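Local coordinates for protein minor fimbrium subunit Mfa5 (Porphyromonas gingivalis ATCC 33277, PDB 6TO1) that serves as an accessory tip subunit of the minor fimbriae, filamentous pili that mediate biofilm formation and adhesion to host cells and other oral bacteria, at residues N107-D112 with P579-L584; I150-R155 with I231-G236; H384-T389 with A394-N399; I483-T488 with I628-P633. One frame throughout, in Å; residues are numbered along the deposited sequence.

Overall arrangement
From the N terminus, residues 107-112 open the longest loop, which interaction 1 closes only at 579-584. Nested inside it are interactions 2 and 3, both in the von Willebrand factor A domain. Interaction 2 joins helix 143-160 to strand 227-234; interaction 3 then closes a short loop between edge strand 385-387 and the chain just past helix 390-395. Their centres lie about 10 Å apart. Interaction 4 starts inside the long loop, at 483-488, and ends beyond it, at 628-633, so it crosses interaction 1. Those two touch through Ile582 and Leu584, which pack on the start of 628-633, and lie on the opposite side of the chain's centre, tying successive β-rich parts together.

Interaction 1: N107-D112 with P579-L584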
loop_
_atom_site.group_PDB
_atom_site.type_symbol
_atom_site.label_atom_id
_atom_site.label_comp_id
_atom_site.label_asym_id
_atom_site.label_seq_id
_atom_site.Cartn_x
_atom_site.Cartn_y
_atom_site.Cartn_z
ATOM N N ASN A 107 -15.940 -23.554 -28.801
ATOM C CA ASN A 107 -16.568 -24.375 -27.772
ATOM C C ASN A 107 -17.358 -23.432 -26.887
ATOM O O ASN A 107 -16.761 -22.622 -26.165
ATOM C CB ASN A 107 -15.529 -25.165 -26.982
ATOM C CG ASN A 107 -16.154 -26.054 -25.910
ATOM O OD1 ASN A 107 -17.322 -25.890 -25.518
ATOM N ND2 ASN A 107 -15.365 -27.010 -25.420
ATOM N N PRO A 108 -18.696 -23.506 -26.912
ATOM C CA PRO A 108 -19.491 -22.557 -26.130
ATOM C C PRO A 108 -19.349 -22.747 -24.638
ATOM O O PRO A 108 -19.762 -21.861 -23.884
ATOM C CB PRO A 108 -20.925 -22.834 -26.589
ATOM C CG PRO A 108 -20.888 -24.277 -26.977
ATOM C CD PRO A 108 -19.548 -24.489 -27.612
ATOM N N ASN A 109 -18.827 -23.887 -24.188
ATOM C CA ASN A 109 -18.576 -24.112 -22.756
ATOM C C ASN A 109 -17.245 -23.437 -22.446
ATOM O O ASN A 109 -16.188 -24.060 -22.387
ATOM C CB ASN A 109 -18.558 -25.600 -22.434
ATOM C CG ASN A 109 -19.905 -26.278 -22.719
ATOM O OD1 ASN A 109 -20.903 -26.033 -22.049
ATOM N ND2 ASN A 109 -19.911 -27.170 -23.699
ATOM N N ALA A 110 -17.300 -22.116 -22.289
ATOM C CA ALA A 110 -16.098 -21.311 -22.160
ATOM C C ALA A 110 -16.316 -20.250 -21.092
ATOM O O ALA A 110 -17.392 -19.658 -20.998
ATOM C CB ALA A 110 -15.720 -20.644 -23.482
ATOM N N TRP A 111 -15.273 -20.002 -20.311
ATOM C CA TRP A 111 -15.322 -19.002 -19.251
ATOM C C TRP A 111 -14.006 -18.251 -19.248
ATOM O O TRP A 111 -12.941 -18.828 -19.484
ATOM C CB TRP A 111 -15.547 -19.637 -17.865
ATOM C CG TRP A 111 -16.836 -20.393 -17.728
ATOM C CD1 TRP A 111 -17.997 -19.942 -17.165
ATOM C CD2 TRP A 111 -17.089 -21.750 -18.136
ATOM N NE1 TRP A 111 -18.956 -20.924 -17.217
ATOM C CE2 TRP A 111 -18.419 -22.041 -17.810
ATOM C CE3 TRP A 111 -16.318 -22.734 -18.754
ATOM C CZ2 TRP A 111 -18.994 -23.278 -18.083
ATOM C CZ3 TRP A 111 -16.892 -23.949 -19.021
ATOM C CH2 TRP A 111 -18.208 -24.210 -18.683
ATOM N N ASP A 112 -14.081 -16.961 -18.944
ATOM C CA ASP A 112 -12.885 -16.153 -18.755
ATOM C C ASP A 112 -12.638 -16.029 -17.254
ATOM O O ASP A 112 -13.473 -15.492 -16.526
ATOM C CB ASP A 112 -13.037 -14.783 -19.404
ATOM C CG ASP A 112 -12.903 -14.835 -20.919
ATOM O OD1 ASP A 112 -12.030 -15.557 -21.433
ATOM O OD2 ASP A 112 -13.691 -14.135 -21.576
ATOM N N PRO A 579 -22.629 -26.914 -35.191
ATOM C CA PRO A 579 -23.212 -28.142 -35.736
ATOM C C PRO A 579 -23.611 -29.209 -34.717
ATOM O O PRO A 579 -24.326 -30.142 -35.075
ATOM C CB PRO A 579 -22.077 -28.680 -36.619
ATOM C CG PRO A 579 -20.838 -28.255 -35.897
ATOM C CD PRO A 579 -21.159 -26.964 -35.173
ATOM N N LYS A 580 -23.178 -29.070 -33.461
ATOM C CA LYS A 580 -23.234 -30.188 -32.536
ATOM C C LYS A 580 -23.609 -29.856 -31.101
ATOM O O LYS A 580 -23.766 -30.794 -30.309
ATOM C CB LYS A 580 -21.865 -30.896 -32.533
ATOM C CG LYS A 580 -20.721 -30.002 -32.045
ATOM C CD LYS A 580 -19.383 -30.480 -32.553
ATOM C CE LYS A 580 -18.345 -30.526 -31.458
ATOM N NZ LYS A 580 -16.992 -30.752 -32.028
ATOM N N TRP A 581 -23.825 -28.585 -30.746
ATOM C CA TRP A 581 -23.935 -28.201 -29.335
ATOM C C TRP A 581 -25.386 -28.185 -28.865
ATOM O O TRP A 581 -26.178 -27.313 -29.237
ATOM C CB TRP A 581 -23.253 -26.848 -29.105
ATOM C CG TRP A 581 -21.855 -26.796 -29.567
ATOM C CD1 TRP A 581 -21.384 -26.198 -30.694
ATOM C CD2 TRP A 581 -20.712 -27.342 -28.902
ATOM N NE1 TRP A 581 -20.028 -26.360 -30.787
ATOM C CE2 TRP A 581 -19.594 -27.066 -29.697
ATOM C CE3 TRP A 581 -20.535 -28.066 -27.721
ATOM C CZ2 TRP A 581 -18.305 -27.462 -29.341
ATOM C CZ3 TRP A 581 -19.250 -28.471 -27.376
ATOM C CH2 TRP A 581 -18.162 -28.168 -28.171
ATOM N N ILE A 582 -25.727 -29.147 -28.015
ATOM C CA ILE A 582 -27.084 -29.316 -27.504
ATOM C C ILE A 582 -27.195 -28.561 -26.188
ATOM O O ILE A 582 -26.498 -28.882 -25.219
ATOM C CB ILE A 582 -27.423 -30.805 -27.317
ATOM C CG1 ILE A 582 -27.215 -31.534 -28.647
ATOM C CG2 ILE A 582 -28.782 -30.963 -26.733
ATOM C CD1 ILE A 582 -27.237 -33.050 -28.533
ATOM N N LYS A 583 -28.086 -27.577 -26.154
ATOM C CA LYS A 583 -28.281 -26.774 -24.957
ATOM C C LYS A 583 -28.758 -27.631 -23.794
ATOM O O LYS A 583 -29.718 -28.399 -23.916
ATOM C CB LYS A 583 -29.296 -25.672 -25.237
ATOM C CG LYS A 583 -29.520 -24.707 -24.065
ATOM C CD LYS A 583 -29.974 -23.344 -24.585
ATOM C CE LYS A 583 -29.999 -22.289 -23.472
ATOM N NZ LYS A 583 -30.067 -20.913 -24.043
ATOM N N LEU A 584 -28.104 -27.459 -22.646
ATOM C CA LEU A 584 -28.351 -28.265 -21.467
ATOM C C LEU A 584 -29.206 -27.512 -20.461
ATOM O O LEU A 584 -29.194 -26.278 -20.414
ATOM C CB LEU A 584 -27.031 -28.662 -20.807
ATOM C CG LEU A 584 -26.101 -29.539 -21.622
ATOM C CD1 LEU A 584 -24.785 -29.794 -20.922
ATOM C CD2 LEU A 584 -26.813 -30.874 -21.977
#
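Pro108 lies over the indole of Trp581 in a buried proline-tryptophan CH-pi contact, at the junction between the β-sheet containing strand 110-119 and the one built round strand 530-539. Its CD sits 3.4 Å from the centroid of the Trp581 six-membered ring and only 17° off the ring normal. Pro108 CG reaches back toward the pyrrole part, 3.6 Å from Trp581 CD2. On the opposite face lies Lys580 CG, offset toward the rim, so the indole is sandwiched between aliphatic groups.

Asn107 adds a flat neighbour: with its CG anti to the backbone N (chi1 -179°), the amide lies at 21° to the ring plane, and OD1 comes within 3.6 Å of Trp581 CH2. That oxygen is fixed by an Asx turn, since it accepts the backbone N of Asn109. Asn109 comes nearest through ND2 but is held mainly from outside, where OD1 accepts Gly529 N and ND2 donates to Tyr530 O. Both bonds tie the turn before strand 110-119 to residues at and just before the start of strand 530-539. Asn109 ND2 approaches Trp581 obliquely, ending 4.0 Å from CZ3.

Interaction 2: I150-R155 with I231-G236; sequences IASGQR and ILMSDG
Met233 points end-on at the backbone of Gly153, a helix-on-sheet contact in the von Willebrand factor A fold: helix 143-160 lies against strand 227-234, one of the inner strands of the mixed sheet. The methionine leaves the strand toward the helix with CG beside the backbone N and anti to the carbonyl carbon. Its chain then bends at the thioether (chi3 59°), which turns the terminal methyl onto the helix. CE meets Gly153 CA at 3.8 Å, and because glycine has no side chain the methyl can rest directly on the main chain.

Beside it, Ser152 directs its CB toward the strand, and OG passes Met233 CE at 4.0 Å without a bond. The hydroxyl is occupied by Ser148 O and Tyr363 OH. On another flank of the helix turn, Ile150 O receives Gln154 N and Gln154 NE2 from opposite faces of its carbonyl plane, a double grip on one oxygen.

The chain leaves the strand toward the magnesium site formed by Ser135, Ser137 and Thr207; the side chain of Met233 stays about 12 Å from the magnesium ion. Just after the strand, Asp235 OD2 bonds Ser137 OG, making Asp235 a second-shell partner of a metal ligand. Ser234 OG bonds Asp133 OD2 and also closes an ST turn, accepting Gly236 N at 2.9 Å.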
loop_
_atom_site.group_PDB
_atom_site.type_symbol
_atom_site.label_atom_id
_atom_site.label_comp_id
_atom_site.label_asym_id
_atom_site.label_seq_id
_atom_site.Cartn_x
_atom_site.Cartn_y
_atom_site.Cartn_z
ATOM N N ILE A 150 1.683 34.753 12.865
ATOM C CA ILE A 150 0.268 34.444 13.063
ATOM C C ILE A 150 -0.383 34.033 11.748
ATOM O O ILE A 150 -1.157 33.063 11.690
ATOM C CB ILE A 150 -0.443 35.655 13.698
ATOM C CG1 ILE A 150 -0.062 35.785 15.164
ATOM C CG2 ILE A 150 -1.950 35.570 13.529
ATOM C CD1 ILE A 150 -0.476 37.111 15.794
ATOM N N ALA A 151 -0.108 34.777 10.680
ATOM C CA ALA A 151 -0.683 34.454 9.383
ATOM C C ALA A 151 -0.142 33.128 8.858
ATOM O O ALA A 151 -0.909 32.275 8.387
ATOM C CB ALA A 151 -0.396 35.579 8.392
ATOM N N SER A 152 1.188 32.935 8.934
ATOM C CA SER A 152 1.784 31.730 8.374
ATOM C C SER A 152 1.474 30.515 9.233
ATOM O O SER A 152 1.304 29.415 8.703
ATOM C CB SER A 152 3.310 31.900 8.206
ATOM O OG SER A 152 3.963 32.175 9.432
ATOM N N GLY A 153 1.390 30.690 10.559
ATOM C CA GLY A 153 1.071 29.560 11.406
ATOM C C GLY A 153 -0.311 29.012 11.113
ATOM O O GLY A 153 -0.520 27.803 11.082
ATOM N N GLN A 154 -1.272 29.895 10.876
ATOM C CA GLN A 154 -2.600 29.421 10.501
ATOM C C GLN A 154 -2.564 28.701 9.166
ATOM O O GLN A 154 -3.196 27.653 9.000
ATOM C CB GLN A 154 -3.564 30.589 10.461
ATOM C CG GLN A 154 -3.825 31.155 11.822
ATOM C CD GLN A 154 -4.745 32.334 11.742
ATOM O OE1 GLN A 154 -5.963 32.186 11.842
ATOM N NE2 GLN A 154 -4.176 33.517 11.553
ATOM N N ARG A 155 -1.820 29.240 8.204
ATOM C CA ARG A 155 -1.701 28.585 6.914
ATOM C C ARG A 155 -1.103 27.194 7.054
ATOM O O ARG A 155 -1.550 26.261 6.376
ATOM C CB ARG A 155 -0.880 29.449 5.963
ATOM C CG ARG A 155 -0.821 28.852 4.561
ATOM C CD ARG A 155 0.191 29.568 3.662
ATOM N NE ARG A 155 0.568 28.729 2.522
ATOM C CZ ARG A 155 0.083 28.868 1.291
ATOM N NH1 ARG A 155 -0.807 29.816 1.026
ATOM N NH2 ARG A 155 0.485 28.054 0.322
ATOM N N ILE A 231 8.228 22.228 14.828
ATOM C CA ILE A 231 8.415 23.404 13.984
ATOM C C ILE A 231 8.589 24.622 14.886
ATOM O O ILE A 231 7.648 25.024 15.573
ATOM C CB ILE A 231 7.224 23.618 13.026
ATOM C CG1 ILE A 231 7.023 22.417 12.114
ATOM C CG2 ILE A 231 7.394 24.932 12.224
ATOM C CD1 ILE A 231 5.593 22.386 11.461
ATOM N N LEU A 232 9.760 25.258 14.830
ATOM C CA LEU A 232 10.046 26.441 15.628
ATOM C C LEU A 232 9.995 27.673 14.745
ATOM O O LEU A 232 10.711 27.759 13.748
ATOM C CB LEU A 232 11.424 26.333 16.296
ATOM C CG LEU A 232 11.931 27.519 17.080
ATOM C CD1 LEU A 232 11.079 27.807 18.308
ATOM C CD2 LEU A 232 13.409 27.248 17.458
ATOM N N MET A 233 9.173 28.634 15.134
ATOM C CA MET A 233 8.965 29.877 14.408
ATOM C C MET A 233 9.461 31.000 15.306
ATOM O O MET A 233 8.828 31.318 16.321
ATOM C CB MET A 233 7.480 30.044 14.064
ATOM C CG MET A 233 7.011 29.003 13.059
ATOM S SD MET A 233 5.262 28.556 13.132
ATOM C CE MET A 233 4.515 30.154 12.838
ATOM N N SER A 234 10.597 31.590 14.959
ATOM C CA SER A 234 11.240 32.519 15.875
ATOM C C SER A 234 12.037 33.535 15.076
ATOM O O SER A 234 12.446 33.267 13.949
ATOM C CB SER A 234 12.145 31.757 16.857
ATOM O OG SER A 234 12.906 32.675 17.629
ATOM N N ASP A 235 12.292 34.704 15.676
ATOM C CA ASP A 235 13.244 35.561 14.977
ATOM C C ASP A 235 14.688 35.171 15.267
ATOM O O ASP A 235 15.594 35.738 14.651
ATOM C CB ASP A 235 13.024 37.047 15.264
ATOM C CG ASP A 235 13.231 37.431 16.709
ATOM O OD1 ASP A 235 14.082 36.823 17.424
ATOM O OD2 ASP A 235 12.521 38.382 17.132
ATOM N N GLY A 236 14.922 34.210 16.161
ATOM C CA GLY A 236 16.210 33.546 16.262
ATOM C C GLY A 236 17.128 34.041 17.360
ATOM O O GLY A 236 18.184 33.420 17.594
#

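Interaction 3: H384-T389 with A394-N399; sequences HFFTAT and AAAFDN
The last strand-to-helix step of the von Willebrand factor A domain folds back on itself where Phe386, on edge strand 385-387, meets Ala396 and Phe397 just beyond helix 390-395. The outer end of the Phe386 ring does the touching. CZ lies 3.5 Å from Ala396 CB, and CE2 follows at 4.0 Å from the same methyl. The phenyl gets there because CG stands between the backbone N and the carbonyl carbon (chi1 61°), carrying the ring across toward the returning chain. Ala396 turns its CB toward the strand, whereas Phe397 sets off to one side and only its ring comes nearer. Its CE2 approaches the edge of the Phe386 ring, near the ring plane, at 4.5 Å from CZ, a loose apolar neighbour. The left-handed backbone of Phe397 (phi 64°) puts a local kink in the chain just after the helix.

Polar groups hold the two ends of the short helix. Thr389 is the N-cap, its OG1 accepting Asn392 N, while Asn392 ND2 donates to Thr387 O. At the other end Lys159 NZ gathers Ala394 O, Ala396 O and the Asp398 carboxylate, which probably offsets the negative end of the helix dipole.

Among the neighbouring elements, Phe386 packs on Ile361 of strand 357-362, the strand next to its own. The Phe397 ring meets His359 of that strand and Phe156 of helix 143-160, both edge-to-face, so the chain just past the short helix is joined to both the sheet and the long helix.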
loop_
_atom_site.group_PDB
_atom_site.type_symbol
_atom_site.label_atom_id
_atom_site.label_comp_id
_atom_site.label_asym_id
_atom_site.label_seq_id
_atom_site.Cartn_x
_atom_site.Cartn_y
_atom_site.Cartn_z
ATOM N N HIS A 384 16.585 22.253 6.771
ATOM C CA HIS A 384 15.347 22.343 7.530
ATOM C C HIS A 384 15.162 23.708 8.193
ATOM O O HIS A 384 14.259 23.871 9.026
ATOM C CB HIS A 384 15.289 21.245 8.593
ATOM C CG HIS A 384 14.962 19.894 8.048
ATOM N ND1 HIS A 384 15.833 19.183 7.246
ATOM C CD2 HIS A 384 13.863 19.121 8.187
ATOM C CE1 HIS A 384 15.288 18.026 6.931
ATOM N NE2 HIS A 384 14.090 17.967 7.481
ATOM N N PHE A 385 15.997 24.678 7.848
ATOM C CA PHE A 385 15.800 26.074 8.191
ATOM C C PHE A 385 15.424 26.844 6.933
ATOM O O PHE A 385 15.972 26.585 5.852
ATOM C CB PHE A 385 17.085 26.686 8.782
ATOM C CG PHE A 385 17.092 28.166 8.785
ATOM C CD1 PHE A 385 16.440 28.875 9.776
ATOM C CD2 PHE A 385 17.750 28.880 7.787
ATOM C CE1 PHE A 385 16.450 30.252 9.790
ATOM C CE2 PHE A 385 17.742 30.267 7.790
ATOM C CZ PHE A 385 17.106 30.947 8.804
ATOM N N PHE A 386 14.518 27.804 7.065
ATOM C CA PHE A 386 14.340 28.797 6.014
ATOM C C PHE A 386 13.880 30.119 6.607
ATOM O O PHE A 386 13.315 30.171 7.700
ATOM C CB PHE A 386 13.384 28.291 4.910
ATOM C CG PHE A 386 11.983 27.959 5.366
ATOM C CD1 PHE A 386 11.021 28.951 5.444
ATOM C CD2 PHE A 386 11.617 26.652 5.659
ATOM C CE1 PHE A 386 9.726 28.657 5.834
ATOM C CE2 PHE A 386 10.317 26.351 6.061
ATOM C CZ PHE A 386 9.378 27.356 6.124
ATOM N N THR A 387 14.191 31.197 5.899
ATOM C CA THR A 387 13.727 32.513 6.303
ATOM C C THR A 387 12.270 32.675 5.891
ATOM O O THR A 387 11.824 32.112 4.893
ATOM C CB THR A 387 14.564 33.624 5.669
ATOM O OG1 THR A 387 14.535 33.457 4.249
ATOM C CG2 THR A 387 16.006 33.555 6.155
ATOM N N ALA A 388 11.537 33.471 6.662
ATOM C CA ALA A 388 10.102 33.618 6.467
ATOM C C ALA A 388 9.788 34.631 5.360
ATOM O O ALA A 388 9.073 35.614 5.560
ATOM C CB ALA A 388 9.453 34.026 7.779
ATOM N N THR A 389 10.330 34.365 4.175
ATOM C CA THR A 389 9.940 35.158 3.018
ATOM C C THR A 389 8.576 34.699 2.519
ATOM O O THR A 389 8.212 33.530 2.686
ATOM C CB THR A 389 10.941 35.023 1.877
ATOM O OG1 THR A 389 10.857 33.702 1.328
ATOM C CG2 THR A 389 12.349 35.295 2.349
ATOM N N ALA A 394 4.880 30.252 1.638
ATOM C CA ALA A 394 3.802 29.691 0.834
ATOM C C ALA A 394 4.075 28.240 0.467
ATOM O O ALA A 394 3.137 27.440 0.357
ATOM C CB ALA A 394 3.603 30.536 -0.426
ATOM N N ALA A 395 5.338 27.878 0.280
ATOM C CA ALA A 395 5.696 26.547 -0.170
ATOM C C ALA A 395 5.834 25.526 0.954
ATOM O O ALA A 395 5.914 24.329 0.670
ATOM C CB ALA A 395 7.014 26.604 -0.952
ATOM N N ALA A 396 5.831 25.946 2.212
ATOM C CA ALA A 396 6.272 25.052 3.272
ATOM C C ALA A 396 5.195 24.060 3.711
ATOM O O ALA A 396 4.005 24.377 3.765
ATOM C CB ALA A 396 6.712 25.871 4.492
ATOM N N PHE A 397 5.650 22.855 4.081
ATOM C CA PHE A 397 4.822 21.825 4.744
ATOM C C PHE A 397 3.691 21.335 3.841
ATOM O O PHE A 397 2.564 21.117 4.295
ATOM C CB PHE A 397 4.278 22.315 6.097
ATOM C CG PHE A 397 5.370 22.810 7.008
ATOM C CD1 PHE A 397 6.347 21.935 7.443
ATOM C CD2 PHE A 397 5.459 24.136 7.353
ATOM C CE1 PHE A 397 7.381 22.373 8.215
ATOM C CE2 PHE A 397 6.506 24.584 8.138
ATOM C CZ PHE A 397 7.462 23.705 8.553
ATOM N N ASP A 398 4.009 21.122 2.565
ATOM C CA ASP A 398 2.978 20.757 1.595
ATOM C C ASP A 398 2.449 19.346 1.835
ATOM O O ASP A 398 1.241 19.103 1.715
ATOM C CB ASP A 398 3.532 20.869 0.172
ATOM C CG ASP A 398 3.296 22.230 -0.451
ATOM O OD1 ASP A 398 2.513 23.029 0.113
ATOM O OD2 ASP A 398 3.903 22.502 -1.515
ATOM N N ASN A 399 3.332 18.394 2.141
ATOM C CA ASN A 399 2.922 17.003 2.363
ATOM C C ASN A 399 3.620 16.492 3.616
ATOM O O ASN A 399 4.605 15.754 3.542
ATOM C CB ASN A 399 3.240 16.135 1.158
ATOM C CG ASN A 399 2.415 16.502 -0.044
ATOM O OD1 ASN A 399 2.872 17.243 -0.914
ATOM N ND2 ASN A 399 1.183 16.003 -0.097
#

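Interaction 4: I483-T488 with I628-P633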
loop_
_atom_site.group_PDB
_atom_site.type_symbol
_atom_site.label_atom_id
_atom_site.label_comp_id
_atom_site.label_asym_id
_atom_site.label_seq_id
_atom_site.Cartn_x
_atom_site.Cartn_y
_atom_site.Cartn_z
ATOM N N ILE A 483 -16.128 -36.518 -11.601
ATOM C CA ILE A 483 -15.532 -35.358 -10.920
ATOM C C ILE A 483 -16.433 -34.897 -9.783
ATOM O O ILE A 483 -17.653 -34.731 -9.973
ATOM C CB ILE A 483 -15.296 -34.213 -11.917
ATOM C CG1 ILE A 483 -14.211 -34.609 -12.909
ATOM C CG2 ILE A 483 -14.953 -32.917 -11.151
ATOM C CD1 ILE A 483 -14.172 -33.689 -14.117
ATOM N N PRO A 484 -15.891 -34.583 -8.608
ATOM C CA PRO A 484 -16.736 -34.041 -7.539
ATOM C C PRO A 484 -17.168 -32.607 -7.813
ATOM O O PRO A 484 -16.484 -31.838 -8.486
ATOM C CB PRO A 484 -15.830 -34.106 -6.303
ATOM C CG PRO A 484 -14.449 -33.915 -6.863
ATOM C CD PRO A 484 -14.464 -34.626 -8.227
ATOM N N VAL A 485 -18.307 -32.248 -7.269
ATOM C CA VAL A 485 -18.780 -30.876 -7.360
ATOM C C VAL A 485 -18.303 -30.107 -6.134
ATOM O O VAL A 485 -17.920 -30.689 -5.120
ATOM C CB VAL A 485 -20.311 -30.797 -7.483
ATOM C CG1 VAL A 485 -20.767 -31.419 -8.804
ATOM C CG2 VAL A 485 -20.989 -31.467 -6.315
ATOM N N ASN A 486 -18.345 -28.788 -6.224
ATOM C CA ASN A 486 -17.990 -27.910 -5.108
ATOM C C ASN A 486 -19.275 -27.402 -4.469
ATOM O O ASN A 486 -19.980 -26.564 -5.041
ATOM C CB ASN A 486 -17.116 -26.749 -5.568
ATOM C CG ASN A 486 -16.706 -25.837 -4.414
ATOM O OD1 ASN A 486 -17.469 -25.640 -3.459
ATOM N ND2 ASN A 486 -15.501 -25.256 -4.508
ATOM N N THR A 487 -19.560 -27.889 -3.272
ATOM C CA THR A 487 -20.768 -27.531 -2.546
ATOM C C THR A 487 -20.536 -26.473 -1.479
ATOM O O THR A 487 -21.472 -26.132 -0.753
ATOM C CB THR A 487 -21.352 -28.785 -1.881
ATOM O OG1 THR A 487 -20.402 -29.307 -0.941
ATOM C CG2 THR A 487 -21.626 -29.856 -2.926
ATOM N N THR A 488 -19.327 -25.945 -1.370
ATOM C CA THR A 488 -18.995 -24.963 -0.340
ATOM C C THR A 488 -18.856 -23.541 -0.852
ATOM O O THR A 488 -19.312 -22.596 -0.199
ATOM C CB THR A 488 -17.692 -25.375 0.350
ATOM O OG1 THR A 488 -16.618 -25.403 -0.594
ATOM C CG2 THR A 488 -17.853 -26.735 0.957
ATOM N N ILE A 628 -28.036 -36.773 -21.836
ATOM C CA ILE A 628 -26.902 -35.926 -21.478
ATOM C C ILE A 628 -27.315 -34.959 -20.373
ATOM O O ILE A 628 -28.500 -34.686 -20.152
ATOM C CB ILE A 628 -26.357 -35.130 -22.688
ATOM C CG1 ILE A 628 -27.477 -34.326 -23.361
ATOM C CG2 ILE A 628 -25.687 -36.065 -23.675
ATOM C CD1 ILE A 628 -27.013 -33.518 -24.555
ATOM N N SER A 629 -26.304 -34.440 -19.669
ATOM C CA SER A 629 -26.524 -33.447 -18.621
ATOM C C SER A 629 -25.265 -32.597 -18.500
ATOM O O SER A 629 -24.238 -32.890 -19.112
ATOM C CB SER A 629 -26.813 -34.089 -17.269
ATOM O OG SER A 629 -25.615 -34.699 -16.762
ATOM N N TRP A 630 -25.320 -31.577 -17.641
ATOM C CA TRP A 630 -24.125 -30.773 -17.404
ATOM C C TRP A 630 -23.012 -31.562 -16.734
ATOM O O TRP A 630 -21.837 -31.212 -16.906
ATOM C CB TRP A 630 -24.475 -29.532 -16.590
ATOM C CG TRP A 630 -24.822 -29.713 -15.168
ATOM C CD1 TRP A 630 -26.070 -29.778 -14.632
ATOM C CD2 TRP A 630 -23.908 -29.751 -14.070
ATOM N NE1 TRP A 630 -25.996 -29.884 -13.264
ATOM C CE2 TRP A 630 -24.675 -29.881 -12.897
ATOM C CE3 TRP A 630 -22.507 -29.715 -13.970
ATOM C CZ2 TRP A 630 -24.097 -29.962 -11.631
ATOM C CZ3 TRP A 630 -21.930 -29.795 -12.704
ATOM C CH2 TRP A 630 -22.728 -29.918 -11.554
ATOM N N LYS A 631 -23.336 -32.636 -16.020
ATOM C CA LYS A 631 -22.304 -33.480 -15.433
ATOM C C LYS A 631 -21.847 -34.600 -16.357
ATOM O O LYS A 631 -20.740 -35.119 -16.187
ATOM C CB LYS A 631 -22.800 -34.092 -14.121
ATOM C CG LYS A 631 -23.237 -33.071 -13.083
ATOM C CD LYS A 631 -23.723 -33.754 -11.805
ATOM C CE LYS A 631 -22.613 -33.875 -10.766
ATOM N NZ LYS A 631 -21.459 -34.662 -11.249
ATOM N N LYS A 632 -22.672 -35.001 -17.316
ATOM C CA LYS A 632 -22.337 -36.083 -18.241
ATOM C C LYS A 632 -22.754 -35.596 -19.622
ATOM O O LYS A 632 -23.836 -35.926 -20.117
ATOM C CB LYS A 632 -23.048 -37.379 -17.842
ATOM C CG LYS A 632 -22.554 -37.958 -16.516
ATOM C CD LYS A 632 -21.066 -38.319 -16.568
ATOM C CE LYS A 632 -20.573 -38.852 -15.202
ATOM N NZ LYS A 632 -19.087 -39.024 -15.233
ATOM N N PRO A 633 -21.920 -34.776 -20.262
ATOM C CA PRO A 633 -22.391 -33.973 -21.400
ATOM C C PRO A 633 -22.104 -34.550 -22.772
ATOM O O PRO A 633 -22.371 -33.853 -23.754
ATOM C CB PRO A 633 -21.593 -32.679 -21.203
ATOM C CG PRO A 633 -20.237 -33.212 -20.787
ATOM C CD PRO A 633 -20.600 -34.310 -19.776
HETATM O O HOH W 1 -19.841 -35.309 -8.610
#
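Val485 meets the aliphatic part of Lys631 and the indole of Trp630 where two loops come together, one following helix 475-480 and the other linking strands 624-628 and 634-643. Lys631 is modelled in two conformers, and what follows holds for the one described. From CB the chain turns back over the preceding residue, so that CG lies 3.2 Å above the plane of the Trp630 ring, over its centre. CD runs on above the same indole, 3.8 Å from Trp630 CZ2. A bend at chi3 (94°) then carries CE just past the CH2 rim of the ring to Val485 CG1, at 3.6 Å. NZ, at the tip, stops 4.0 Å from Ile483 O, too far for a direct bond. One water fills the gap: it donates to Ile483 O at 2.6 Å and accepts from Lys631 NZ at 3.2 Å.

Val485 CG1 also touches the rim of the indole, near its plane, at 3.7 Å from Trp630 CH2. The indole is fixed from outside: NE1 bonds the Glu589 carboxylate, and Phe498 of strand 498-499 meets it edge-to-face. Nearby, Lys632 NZ salt-bridges Asp482, just before 483-488, and also bonds Gln479 O near the end of helix 475-480, a second link between these parts of the chain. Ser629 OG accepts from Lys632 N, an ST motif that shapes the turn carrying both lysines.

The direct part of the contact is therefore apolar, with one valine methyl shared by a lysine chain and a tryptophan rim, while in this conformer the Lys631 ammonium is linked to Ile483 O through a water.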